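Local coordinates for protein sulfate adenylyltransferase, adenylylsulfate kinase (Thiobacillus denitrificans, PDB 3CR8) that probably makes activated sulfate, using ATP to phosphorylate adenosine 5'-phosphosulfate to 3'-phosphoadenylyl sulfate, at residues R165-Q170 with N190-L195. Residues are numbered along the deposited sequence; the frame is centred on the assembly and turned at random.
Sequences RIIAWQ and NEANLL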
loop_
_atom_site.group_PDB
_atom_site.type_symbol
_atom_site.label_atom_id
_atom_site.label_comp_id
_atom_site.label_asym_id
_atom_site.label_seq_id
_atom_site.Cartn_x
_atom_site.Cartn_y
_atom_site.Cartn_z
ATOM N N ARG A 165 -11.717 41.817 2.888
ATOM C CA ARG A 165 -11.575 41.617 4.326
ATOM C C ARG A 165 -10.647 40.414 4.509
ATOM O O ARG A 165 -10.896 39.348 3.916
ATOM C CB ARG A 165 -12.969 41.314 4.887
ATOM C CG ARG A 165 -13.091 41.140 6.365
ATOM C CD ARG A 165 -14.334 40.325 6.644
ATOM N NE ARG A 165 -14.923 40.659 7.926
ATOM C CZ ARG A 165 -15.912 41.521 8.050
ATOM N NH1 ARG A 165 -16.394 42.111 6.960
ATOM N NH2 ARG A 165 -16.414 41.786 9.249
ATOM N N ILE A 166 -9.596 40.581 5.326
ATOM C CA ILE A 166 -8.501 39.612 5.409
ATOM C C ILE A 166 -7.945 39.453 6.825
ATOM O O ILE A 166 -7.478 40.423 7.437
ATOM C CB ILE A 166 -7.352 40.018 4.452
ATOM C CG1 ILE A 166 -7.871 40.207 3.021
ATOM C CG2 ILE A 166 -6.256 38.999 4.465
ATOM C CD1 ILE A 166 -6.906 40.937 2.102
ATOM N N ILE A 167 -8.003 38.218 7.329
ATOM C CA ILE A 167 -7.274 37.837 8.529
ATOM C C ILE A 167 -5.834 37.504 8.152
ATOM O O ILE A 167 -5.581 36.775 7.186
ATOM C CB ILE A 167 -7.853 36.575 9.166
ATOM C CG1 ILE A 167 -9.352 36.531 8.997
ATOM C CG2 ILE A 167 -7.468 36.462 10.644
ATOM C CD1 ILE A 167 -9.964 35.385 9.751
ATOM N N ALA A 168 -4.899 38.017 8.941
ATOM C CA ALA A 168 -3.495 37.692 8.774
ATOM C C ALA A 168 -3.025 36.850 9.933
ATOM O O ALA A 168 -3.494 37.019 11.058
ATOM C CB ALA A 168 -2.677 38.947 8.686
ATOM N N TRP A 169 -2.106 35.942 9.639
ATOM C CA TRP A 169 -1.469 35.115 10.643
ATOM C C TRP A 169 0.023 35.300 10.362
ATOM O O TRP A 169 0.528 34.900 9.305
ATOM C CB TRP A 169 -1.920 33.654 10.481
ATOM C CG TRP A 169 -1.187 32.692 11.326
ATOM C CD1 TRP A 169 0.009 32.092 11.052
ATOM C CD2 TRP A 169 -1.607 32.189 12.586
ATOM N NE1 TRP A 169 0.361 31.252 12.078
ATOM C CE2 TRP A 169 -0.609 31.302 13.033
ATOM C CE3 TRP A 169 -2.725 32.399 13.375
ATOM C CZ2 TRP A 169 -0.703 30.638 14.234
ATOM C CZ3 TRP A 169 -2.811 31.734 14.574
ATOM C CH2 TRP A 169 -1.810 30.862 14.991
ATOM N N GLN A 170 0.711 35.959 11.287
ATOM C CA GLN A 170 2.105 36.303 11.089
ATOM C C GLN A 170 3.031 35.320 11.767
ATOM O O GLN A 170 3.769 35.681 12.669
ATOM C CB GLN A 170 2.360 37.716 11.595
ATOM C CG GLN A 170 2.089 38.786 10.529
ATOM C CD GLN A 170 1.634 40.148 11.082
ATOM O OE1 GLN A 170 1.874 40.497 12.236
ATOM N NE2 GLN A 170 0.974 40.916 10.241
ATOM N N ASN A 190 -15.479 35.078 10.494
ATOM C CA ASN A 190 -15.376 36.513 10.254
ATOM C C ASN A 190 -15.580 36.834 8.785
ATOM O O ASN A 190 -15.315 37.950 8.346
ATOM C CB ASN A 190 -14.017 37.050 10.719
ATOM C CG ASN A 190 -13.871 37.027 12.234
ATOM O OD1 ASN A 190 -14.133 38.031 12.903
ATOM N ND2 ASN A 190 -13.461 35.881 12.784
ATOM N N GLU A 191 -16.065 35.848 8.038
ATOM C CA GLU A 191 -16.264 36.001 6.603
ATOM C C GLU A 191 -15.056 36.683 5.951
ATOM O O GLU A 191 -15.195 37.689 5.216
ATOM C CB GLU A 191 -17.546 36.782 6.317
ATOM C CG GLU A 191 -18.827 36.062 6.770
ATOM C CD GLU A 191 -20.095 36.782 6.341
ATOM O OE1 GLU A 191 -20.186 37.195 5.160
ATOM O OE2 GLU A 191 -21.000 36.935 7.189
ATOM N N ALA A 192 -13.879 36.112 6.223
ATOM C CA ALA A 192 -12.614 36.686 5.782
ATOM C C ALA A 192 -11.742 35.725 4.968
ATOM O O ALA A 192 -11.818 34.496 5.135
ATOM C CB ALA A 192 -11.839 37.219 6.991
ATOM N N ASN A 193 -10.929 36.305 4.083
ATOM C CA ASN A 193 -9.838 35.579 3.430
ATOM C C ASN A 193 -8.651 35.470 4.381
ATOM O O ASN A 193 -8.576 36.206 5.364
ATOM C CB ASN A 193 -9.428 36.255 2.127
ATOM C CG ASN A 193 -10.613 36.501 1.190
ATOM O OD1 ASN A 193 -10.848 35.737 0.256
ATOM N ND2 ASN A 193 -11.362 37.571 1.444
ATOM N N LEU A 194 -7.744 34.535 4.118
ATOM C CA LEU A 194 -6.679 34.245 5.064
ATOM C C LEU A 194 -5.345 34.467 4.420
ATOM O O LEU A 194 -5.105 33.999 3.297
ATOM C CB LEU A 194 -6.759 32.802 5.543
ATOM C CG LEU A 194 -5.627 32.362 6.462
ATOM C CD1 LEU A 194 -5.722 33.114 7.760
ATOM C CD2 LEU A 194 -5.659 30.854 6.688
ATOM N N LEU A 195 -4.491 35.188 5.152
ATOM C CA LEU A 195 -3.119 35.466 4.753
ATOM C C LEU A 195 -2.119 34.790 5.717
ATOM O O LEU A 195 -2.021 35.129 6.909
ATOM C CB LEU A 195 -2.880 36.980 4.674
ATOM C CG LEU A 195 -1.423 37.375 4.405
ATOM C CD1 LEU A 195 -1.014 36.911 3.009
ATOM C CD2 LEU A 195 -1.181 38.851 4.541
#
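Ile-166 to Ala-168 pair in parallel with Asn-193 to Leu-195, the two strand axes running 25° apart and closing to 4.6 Å. Four backbone hydrogen bonds tie them together. Asn-193 N donates to Arg-165 O, Ile-167 N to Asn-193 O (2.9 Å), Leu-195 N to Ile-167 O (2.8 Å), and Trp-169 N to Leu-195 O. Ile-167, Asn-193 and Leu-195 each use both N and O, as in a parallel ladder.

At the start of the ladder Arg-165 O takes a second bond, from the side-chain amide of Asn-193. With CG beside its own backbone N (chi1 -53°), Asn-193 swings ND2 back to Arg-165 O at 3.1 Å, almost straight at 173° and in the amide plane. The main-chain and side-chain donors approach from opposite faces of the carbonyl plane, so this oxygen is gripped twice. The arginine side chain reaches out, extended, over the turn at 190-191, beside the carbonyls of Asn-190 and Glu-191.

On one face of the sheet, Ile-167 packs CG1 on the methyl CB of Ala-192 and lies with Leu-194 against helix 177-189. On the other, the CG2 branch of Ile-166 meets Leu-195 CB at 3.9 Å, and both residues contact Phe-158 of helix 151-160. Asn-193 shares that second face and touches Leu-535 of a second subunit.

Helix 177-189 ends in a Schellman motif with Glu-191, at positive phi, as its C-prime residue, and the chain then enters the second strand. Strand 166-169, helix 177-189 and strand 193-196 thus form a beta-alpha-beta crossover, joining two inner strands of the 3-2-1-4-5 parallel sheet in the Rossmann-like ATP-sulfurylase domain.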